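Local coordinates for putative poly(3-hydroxybutyrate) depolymerase LpqC (Bordetella parapertussis 12822, PDB 3D0K), which probably hydrolyses ester bonds, perhaps those of poly(3-hydroxybutyrate), as an alpha/beta-hydrolase, at residues Ile94-Ala106 and His115-Val127. Sequence-based numbering, arbitrary orientation. Where two conformers were deposited one is given.
With SO4 (sulfate ion), chain I.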
ATOM      1  N   ILE A  94     -15.582  10.793   3.511  1.00 25.36           N
ATOM      2  CA  ILE A  94     -16.064   9.608   4.246  1.00 23.83           C
ATOM      3  C   ILE A  94     -14.999   8.968   5.162  1.00 24.03           C
ATOM      4  O   ILE A  94     -15.336   8.294   6.165  1.00 22.95           O
ATOM      5  CB  ILE A  94     -16.621   8.555   3.258  1.00 24.16           C
ATOM      6  CG1 ILE A  94     -17.721   9.189   2.405  1.00 25.42           C
ATOM      7  CG2 ILE A  94     -17.130   7.287   3.971  1.00 23.83           C
ATOM      8  CD1 ILE A  94     -18.163   8.369   1.213  1.00 27.77           C
ATOM      9  N   TRP A  95     -13.729   9.179   4.810  1.00 22.05           N
ATOM     10  CA  TRP A  95     -12.595   8.623   5.575  1.00 22.30           C
ATOM     11  C   TRP A  95     -11.644   9.754   5.993  1.00 21.72           C
ATOM     12  O   TRP A  95     -10.506   9.826   5.541  1.00 20.64           O
ATOM     13  CB  TRP A  95     -11.857   7.600   4.717  1.00 21.18           C
ATOM     14  CG  TRP A  95     -12.739   6.485   4.301  1.00 19.91           C
ATOM     15  CD1 TRP A  95     -13.593   6.471   3.221  1.00 21.27           C
ATOM     16  CD2 TRP A  95     -12.861   5.206   4.929  1.00 20.80           C
ATOM     17  NE1 TRP A  95     -14.247   5.256   3.149  1.00 21.53           N
ATOM     18  CE2 TRP A  95     -13.817   4.454   4.172  1.00 19.13           C
ATOM     19  CE3 TRP A  95     -12.257   4.609   6.050  1.00 22.69           C
ATOM     20  CZ2 TRP A  95     -14.174   3.139   4.498  1.00 19.84           C
ATOM     21  CZ3 TRP A  95     -12.619   3.296   6.386  1.00 21.79           C
ATOM     22  CH2 TRP A  95     -13.586   2.581   5.616  1.00 21.92           C
ATOM     23  N   PRO A  96     -12.119  10.650   6.873  1.00 22.00           N
ATOM     24  CA  PRO A  96     -11.342  11.871   7.134  1.00 21.72           C
ATOM     25  C   PRO A  96     -10.035  11.659   7.932  1.00 20.57           C
ATOM     26  O   PRO A  96      -9.975  10.845   8.856  1.00 20.18           O
ATOM     27  CB  PRO A  96     -12.345  12.756   7.919  1.00 22.03           C
ATOM     28  CG  PRO A  96     -13.208  11.753   8.610  1.00 22.19           C
ATOM     29  CD  PRO A  96     -13.358  10.596   7.686  1.00 22.99           C
ATOM     30  N   GLY A  97      -8.998  12.411   7.555  1.00 20.69           N
ATOM     31  CA  GLY A  97      -7.756  12.482   8.328  1.00 20.13           C
ATOM     32  C   GLY A  97      -6.860  11.261   8.176  1.00 19.51           C
ATOM     33  O   GLY A  97      -7.267  10.202   7.673  1.00 20.71           O
ATOM     34  N   VAL A  98      -5.627  11.407   8.645  1.00 19.29           N
ATOM     35  CA  VAL A  98      -4.719  10.272   8.753  1.00 19.26           C
ATOM     36  C   VAL A  98      -5.320   9.158   9.653  1.00 18.58           C
ATOM     37  O   VAL A  98      -4.959   8.002   9.495  1.00 17.55           O
ATOM     38  CB  VAL A  98      -3.309  10.704   9.257  1.00 19.67           C
ATOM     39  CG1 VAL A  98      -2.685  11.748   8.286  1.00 20.28           C
ATOM     40  CG2 VAL A  98      -3.348  11.208  10.704  1.00 19.21           C
ATOM     41  N   GLU A  99      -6.230   9.505  10.579  1.00 18.24           N
ATOM     42  CA  GLU A  99      -6.819   8.497  11.470  1.00 18.11           C
ATOM     43  C   GLU A  99      -7.572   7.409  10.701  1.00 18.71           C
ATOM     44  O   GLU A  99      -7.517   6.224  11.079  1.00 18.75           O
ATOM     45  CB  GLU A  99      -7.713   9.148  12.565  1.00 17.45           C
ATOM     46  CG  GLU A  99      -6.886  10.004  13.573  1.00 20.82           C
ATOM     47  CD  GLU A  99      -6.604  11.448  13.076  1.00 21.62           C
ATOM     48  OE1 GLU A  99      -6.092  12.219  13.915  1.00 26.62           O
ATOM     49  OE2 GLU A  99      -6.931  11.841  11.909  1.00 18.45           O
ATOM     50  N   SER A 100      -8.259   7.794   9.610  1.00 18.70           N
ATOM     51  CA  SER A 100      -9.137   6.857   8.918  1.00 18.44           C
ATOM     52  C   SER A 100      -8.432   6.139   7.795  1.00 18.00           C
ATOM     53  O   SER A 100      -8.842   5.026   7.418  1.00 19.16           O
ATOM     54  CB  SER A 100     -10.358   7.576   8.300  1.00 18.78           C
ATOM     55  OG  SER A 100     -11.032   8.383   9.267  1.00 20.33           O
ATOM     56  N   TYR A 101      -7.457   6.801   7.186  1.00 16.04           N
ATOM     57  CA  TYR A 101      -6.810   6.212   6.035  1.00 16.72           C
ATOM     58  C   TYR A 101      -5.408   5.673   6.418  1.00 17.15           C
ATOM     59  O   TYR A 101      -5.261   4.477   6.613  1.00 17.87           O
ATOM     60  CB  TYR A 101      -6.729   7.214   4.848  1.00 16.68           C
ATOM     61  CG  TYR A 101      -5.988   6.621   3.637  1.00 17.72           C
ATOM     62  CD1 TYR A 101      -6.405   5.405   3.079  1.00 17.23           C
ATOM     63  CD2 TYR A 101      -4.914   7.307   3.032  1.00 15.74           C
ATOM     64  CE1 TYR A 101      -5.762   4.876   1.962  1.00 18.53           C
ATOM     65  CE2 TYR A 101      -4.230   6.762   1.889  1.00 18.01           C
ATOM     66  CZ  TYR A 101      -4.687   5.538   1.377  1.00 16.89           C
ATOM     67  OH  TYR A 101      -4.029   4.999   0.278  1.00 20.12           O
ATOM     68  N   ASN A 102      -4.403   6.563   6.487  1.00 17.10           N
ATOM     69  CA  ASN A 102      -3.052   6.190   6.944  1.00 17.18           C
ATOM     70  C   ASN A 102      -3.018   5.191   8.133  1.00 16.48           C
ATOM     71  O   ASN A 102      -2.210   4.247   8.131  1.00 17.00           O
ATOM     72  CB  ASN A 102      -2.210   7.399   7.404  1.00 14.92           C
ATOM     73  CG  ASN A 102      -2.185   8.571   6.459  1.00 18.26           C
ATOM     74  OD1 ASN A 102      -1.126   9.273   6.369  1.00 22.05           O
ATOM     75  ND2 ASN A 102      -3.312   8.874   5.821  1.00 13.10           N
ATOM     76  N   ASN A 103      -3.790   5.482   9.189  1.00 16.17           N
ATOM     77  CA  ASN A 103      -3.770   4.739  10.457  1.00 16.64           C
ATOM     78  C   ASN A 103      -4.850   3.645  10.556  1.00 17.08           C
ATOM     79  O   ASN A 103      -4.991   2.979  11.616  1.00 18.08           O
ATOM     80  CB  ASN A 103      -3.923   5.674  11.688  1.00 17.17           C
ATOM     81  CG  ASN A 103      -2.877   6.814  11.743  1.00 19.25           C
ATOM     82  OD1 ASN A 103      -2.961   7.712  12.621  1.00 20.93           O
ATOM     83  ND2 ASN A 103      -1.928   6.809  10.824  1.00 16.73           N
ATOM     84  N   GLY A 104      -5.608   3.453   9.477  1.00 15.37           N
ATOM     85  CA  GLY A 104      -6.467   2.244   9.382  1.00 16.13           C
ATOM     86  C   GLY A 104      -7.720   2.229  10.289  1.00 17.18           C
ATOM     87  O   GLY A 104      -8.321   1.174  10.488  1.00 17.35           O
ATOM     88  N   ARG A 105      -8.116   3.375  10.826  1.00 18.40           N
ATOM     89  CA  ARG A 105      -9.235   3.417  11.816  1.00 21.66           C
ATOM     90  C   ARG A 105      -9.018   2.361  12.941  1.00 21.47           C
ATOM     91  O   ARG A 105      -9.930   1.578  13.254  1.00 22.98           O
ATOM     92  CB  ARG A 105     -10.600   3.154  11.116  1.00 21.58           C
ATOM     93  CG  ARG A 105     -11.321   4.365  10.659  1.00 25.69           C
ATOM     94  CD  ARG A 105     -12.757   4.120  10.174  1.00 26.37           C
ATOM     95  NE  ARG A 105     -13.663   4.082  11.286  1.00 33.44           N
ATOM     96  CZ  ARG A 105     -14.388   3.029  11.654  1.00 36.52           C
ATOM     97  NH1 ARG A 105     -15.156   3.111  12.729  1.00 37.68           N
ATOM     98  NH2 ARG A 105     -14.354   1.904  10.958  1.00 38.10           N
ATOM     99  N   ALA A 106      -7.791   2.298  13.472  1.00 20.33           N
ATOM    100  CA  ALA A 106      -7.393   1.259  14.424  1.00 20.27           C
ATOM    101  C   ALA A 106      -8.106   1.427  15.781  1.00 21.62           C
ATOM    102  O   ALA A 106      -8.200   0.475  16.568  1.00 21.76           O
ATOM    103  CB  ALA A 106      -5.923   1.268  14.630  1.00 19.57           C
ATOM    104  N   HIS A 115     -11.082  -4.509  16.448  1.00 21.83           N
ATOM    105  CA  HIS A 115     -10.489  -5.750  15.964  1.00 22.90           C
ATOM    106  C   HIS A 115      -9.834  -5.519  14.606  1.00 21.71           C
ATOM    107  O   HIS A 115     -10.337  -4.743  13.800  1.00 20.21           O
ATOM    108  CB  HIS A 115     -11.494  -6.916  15.868  1.00 24.34           C
ATOM    109  CG  HIS A 115     -10.807  -8.230  15.646  1.00 31.24           C
ATOM    110  ND1 HIS A 115     -10.241  -8.582  14.429  1.00 34.85           N
ATOM    111  CD2 HIS A 115     -10.510  -9.240  16.504  1.00 35.78           C
ATOM    112  CE1 HIS A 115      -9.658  -9.763  14.542  1.00 37.04           C
ATOM    113  NE2 HIS A 115      -9.809 -10.185  15.789  1.00 38.92           N
ATOM    114  N   VAL A 116      -8.711  -6.187  14.364  1.00 22.60           N
ATOM    115  CA  VAL A 116      -7.941  -5.932  13.138  1.00 23.56           C
ATOM    116  C   VAL A 116      -8.728  -6.220  11.858  1.00 23.25           C
ATOM    117  O   VAL A 116      -8.423  -5.658  10.812  1.00 22.29           O
ATOM    118  CB  VAL A 116      -6.536  -6.667  13.097  1.00 23.67           C
ATOM    119  CG1 VAL A 116      -5.566  -6.063  14.069  1.00 27.42           C
ATOM    120  CG2 VAL A 116      -6.704  -8.169  13.300  1.00 26.34           C
ATOM    121  N   ASP A 117      -9.752  -7.067  11.895  1.00 24.21           N
ATOM    122  CA  ASP A 117     -10.448  -7.229  10.630  1.00 26.61           C
ATOM    123  C   ASP A 117     -11.422  -6.110  10.331  1.00 24.75           C
ATOM    124  O   ASP A 117     -11.978  -6.032   9.242  1.00 24.76           O
ATOM    125  CB  ASP A 117     -11.049  -8.615  10.414  1.00 28.20           C
ATOM    126  CG  ASP A 117     -11.479  -9.255  11.639  1.00 36.06           C
ATOM    127  OD1 ASP A 117     -12.435  -8.738  12.310  1.00 41.10           O
ATOM    128  OD2 ASP A 117     -10.862 -10.321  11.926  1.00 44.97           O
ATOM    129  N   GLY A 118     -11.553  -5.189  11.278  1.00 23.43           N
ATOM    130  CA  GLY A 118     -12.364  -3.999  11.064  1.00 21.77           C
ATOM    131  C   GLY A 118     -11.553  -2.803  10.583  1.00 21.44           C
ATOM    132  O   GLY A 118     -12.123  -1.736  10.287  1.00 20.80           O
ATOM    133  N   TRP A 119     -10.234  -2.946  10.550  1.00 19.49           N
ATOM    134  CA  TRP A 119      -9.384  -1.811  10.152  1.00 18.80           C
ATOM    135  C   TRP A 119      -9.524  -1.571   8.656  1.00 18.71           C
ATOM    136  O   TRP A 119      -9.885  -2.482   7.895  1.00 17.22           O
ATOM    137  CB  TRP A 119      -7.899  -2.019  10.534  1.00 18.65           C
ATOM    138  CG  TRP A 119      -7.616  -2.160  12.022  1.00 20.47           C
ATOM    139  CD1 TRP A 119      -8.534  -2.302  13.046  1.00 21.02           C
ATOM    140  CD2 TRP A 119      -6.334  -2.191  12.628  1.00 18.84           C
ATOM    141  NE1 TRP A 119      -7.874  -2.419  14.250  1.00 21.15           N
ATOM    142  CE2 TRP A 119      -6.528  -2.340  14.024  1.00 18.56           C
ATOM    143  CE3 TRP A 119      -5.023  -2.079  12.129  1.00 20.31           C
ATOM    144  CZ2 TRP A 119      -5.462  -2.397  14.917  1.00 22.02           C
ATOM    145  CZ3 TRP A 119      -3.948  -2.147  13.034  1.00 20.87           C
ATOM    146  CH2 TRP A 119      -4.181  -2.309  14.402  1.00 19.79           C
ATOM    147  N   THR A 120      -9.268  -0.327   8.236  1.00 17.43           N
ATOM    148  CA  THR A 120      -9.373   0.062   6.814  1.00 18.64           C
ATOM    149  C   THR A 120      -8.502  -0.900   5.966  1.00 19.08           C
ATOM    150  O   THR A 120      -8.886  -1.284   4.849  1.00 19.15           O
ATOM    151  CB  THR A 120      -8.893   1.511   6.598  1.00 18.33           C
ATOM    152  OG1 THR A 120      -9.394   2.348   7.644  1.00 19.26           O
ATOM    153  CG2 THR A 120      -9.374   2.070   5.180  1.00 17.41           C
ATOM    154  N   TYR A 121      -7.350  -1.318   6.512  1.00 18.06           N
ATOM    155  CA  TYR A 121      -6.404  -2.188   5.772  1.00 17.74           C
ATOM    156  C   TYR A 121      -7.044  -3.498   5.325  1.00 19.36           C
ATOM    157  O   TYR A 121      -6.654  -4.048   4.281  1.00 20.45           O
ATOM    158  CB  TYR A 121      -5.209  -2.552   6.635  1.00 16.28           C
ATOM    159  CG  TYR A 121      -4.540  -1.339   7.306  1.00 16.17           C
ATOM    160  CD1 TYR A 121      -4.397  -0.137   6.612  1.00 17.58           C
ATOM    161  CD2 TYR A 121      -4.073  -1.421   8.629  1.00 15.26           C
ATOM    162  CE1 TYR A 121      -3.818   0.991   7.243  1.00 15.63           C
ATOM    163  CE2 TYR A 121      -3.472  -0.328   9.264  1.00 14.46           C
ATOM    164  CZ  TYR A 121      -3.364   0.872   8.555  1.00 16.66           C
ATOM    165  OH  TYR A 121      -2.720   1.944   9.197  1.00 14.83           O
ATOM    166  N   ALA A 122      -7.938  -4.030   6.161  1.00 19.37           N
ATOM    167  CA  ALA A 122      -8.556  -5.362   5.952  1.00 19.84           C
ATOM    168  C   ALA A 122      -9.494  -5.411   4.733  1.00 20.35           C
ATOM    169  O   ALA A 122      -9.853  -6.506   4.234  1.00 22.33           O
ATOM    170  CB  ALA A 122      -9.338  -5.789   7.223  1.00 19.73           C
ATOM    171  N   LEU A 123      -9.916  -4.242   4.281  1.00 18.78           N
ATOM    172  CA  LEU A 123     -10.765  -4.094   3.111  1.00 18.09           C
ATOM    173  C   LEU A 123     -10.055  -4.550   1.846  1.00 19.00           C
ATOM    174  O   LEU A 123     -10.713  -5.025   0.917  1.00 19.29           O
ATOM    175  CB  LEU A 123     -11.174  -2.626   2.967  1.00 19.46           C
ATOM    176  CG  LEU A 123     -12.151  -2.149   4.056  1.00 20.55           C
ATOM    177  CD1 LEU A 123     -12.396  -0.683   3.899  1.00 22.06           C
ATOM    178  CD2 LEU A 123     -13.481  -2.914   3.941  1.00 22.69           C
ATOM    179  N   VAL A 124      -8.724  -4.405   1.777  1.00 18.80           N
ATOM    180  CA  VAL A 124      -7.986  -4.863   0.548  1.00 19.41           C
ATOM    181  C   VAL A 124      -8.232  -6.348   0.266  1.00 18.88           C
ATOM    182  O   VAL A 124      -8.710  -6.712  -0.818  1.00 18.15           O
ATOM    183  CB  VAL A 124      -6.484  -4.533   0.598  1.00 18.83           C
ATOM    184  CG1 VAL A 124      -5.716  -5.138  -0.655  1.00 20.95           C
ATOM    185  CG2 VAL A 124      -6.311  -3.040   0.681  1.00 18.67           C
ATOM    186  N   ALA A 125      -7.944  -7.204   1.233  1.00 18.77           N
ATOM    187  CA  ALA A 125      -8.217  -8.629   1.056  1.00 19.61           C
ATOM    188  C   ALA A 125      -9.685  -8.964   0.722  1.00 19.89           C
ATOM    189  O   ALA A 125      -9.953  -9.891  -0.087  1.00 19.10           O
ATOM    190  CB  ALA A 125      -7.701  -9.444   2.248  1.00 20.15           C
ATOM    191  N   ARG A 126     -10.628  -8.234   1.315  0.50 19.48           N
ATOM    192  CA  ARG A 126     -12.053  -8.508   1.056  0.50 19.80           C
ATOM    193  C   ARG A 126     -12.408  -8.201  -0.399  0.50 19.56           C
ATOM    194  O   ARG A 126     -13.124  -8.984  -1.067  0.50 19.23           O
ATOM    195  CB  ARG A 126     -12.956  -7.714   1.996  0.50 19.88           C
ATOM    196  CG  ARG A 126     -12.708  -7.980   3.462  0.50 22.72           C
ATOM    197  CD  ARG A 126     -13.804  -7.336   4.306  0.50 27.35           C
ATOM    198  NE  ARG A 126     -13.814  -7.871   5.661  0.50 31.32           N
ATOM    199  CZ  ARG A 126     -13.448  -7.183   6.740  0.50 34.06           C
ATOM    200  NH1 ARG A 126     -13.032  -5.922   6.631  0.50 36.01           N
ATOM    201  NH2 ARG A 126     -13.509  -7.757   7.932  0.50 34.63           N
ATOM    202  N   VAL A 127     -11.900  -7.072  -0.896  1.00 19.06           N
ATOM    203  CA  VAL A 127     -12.133  -6.696  -2.271  1.00 18.97           C
ATOM    204  C   VAL A 127     -11.530  -7.763  -3.170  1.00 18.86           C
ATOM    205  O   VAL A 127     -12.202  -8.200  -4.121  1.00 17.80           O
ATOM    206  CB  VAL A 127     -11.524  -5.303  -2.629  1.00 19.60           C
ATOM    207  CG1 VAL A 127     -11.496  -5.106  -4.170  1.00 19.51           C
ATOM    208  CG2 VAL A 127     -12.326  -4.197  -1.926  1.00 20.62           C
TER
HETATM  209  S   SO4 I 308      -4.916  15.141   8.759  1.00 43.07           S
HETATM  210  O1  SO4 I 308      -3.512  15.486   9.022  1.00 44.02           O
HETATM  211  O2  SO4 I 308      -5.292  13.972   9.560  1.00 33.76           O
HETATM  212  O3  SO4 I 308      -5.725  16.323   9.092  1.00 42.78           O
HETATM  213  O4  SO4 I 308      -5.069  14.856   7.326  1.00 40.51           O
HETATM  214  O   HOH W   1     -12.142   0.871   8.930  1.00 31.45           O
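Where an alpha/beta-hydrolase chain leads from strand 84-89 into helix 122-133, the turn formed by Tyr-101 to Gly-104 is held by Thr-120 and Tyr-121, near the start of that helix. Two hydroxyls donate to backbone carbonyls, one in the turn and one just before it. Thr-120 OG1 donates to Ser-100 O at 2.7 Å, while Tyr-121 OH donates to Asn-102 O at 2.6 Å, with that oxygen at the edge of the phenol ring. A third bond runs between backbones, from Thr-120 N to Gly-104 O (2.9 Å). Gly-104 CA sits over one face of the Tyr-121 ring, 3.8 Å from its centroid, a CH-pi contact in which the glycine brings its backbone right up to the ring. Trp-119 is sandwiched: Ala-106 CB sits over one face, 3.7 Å from the centroid of the six-membered ring, and Val-116 CG1 lies over the opposite face, while NE1 donates to Arg-114 O. Trp-95 CH2 meets Leu-123 CD1 at 3.9 Å, and CG2 of Thr-120, anti to its backbone N (chi1 of OG1 -43°), is thereby brought to CZ3 of the same indole, whose NE1 is bound to Pro-39 O. A water taking a hydrogen bond from Arg-105 NH2 gives one to Gly-118 O, bridging the segments. The CB of Tyr-101 points away from 115-127; its OH is bonded to Gln-60 OE1 and His-61 O, and its side chain touches the probable nucleophile elbow. The whole is a type I beta turn clamped against the entry to a helix, beside the presumed active site of an alpha/beta-hydrolase fold.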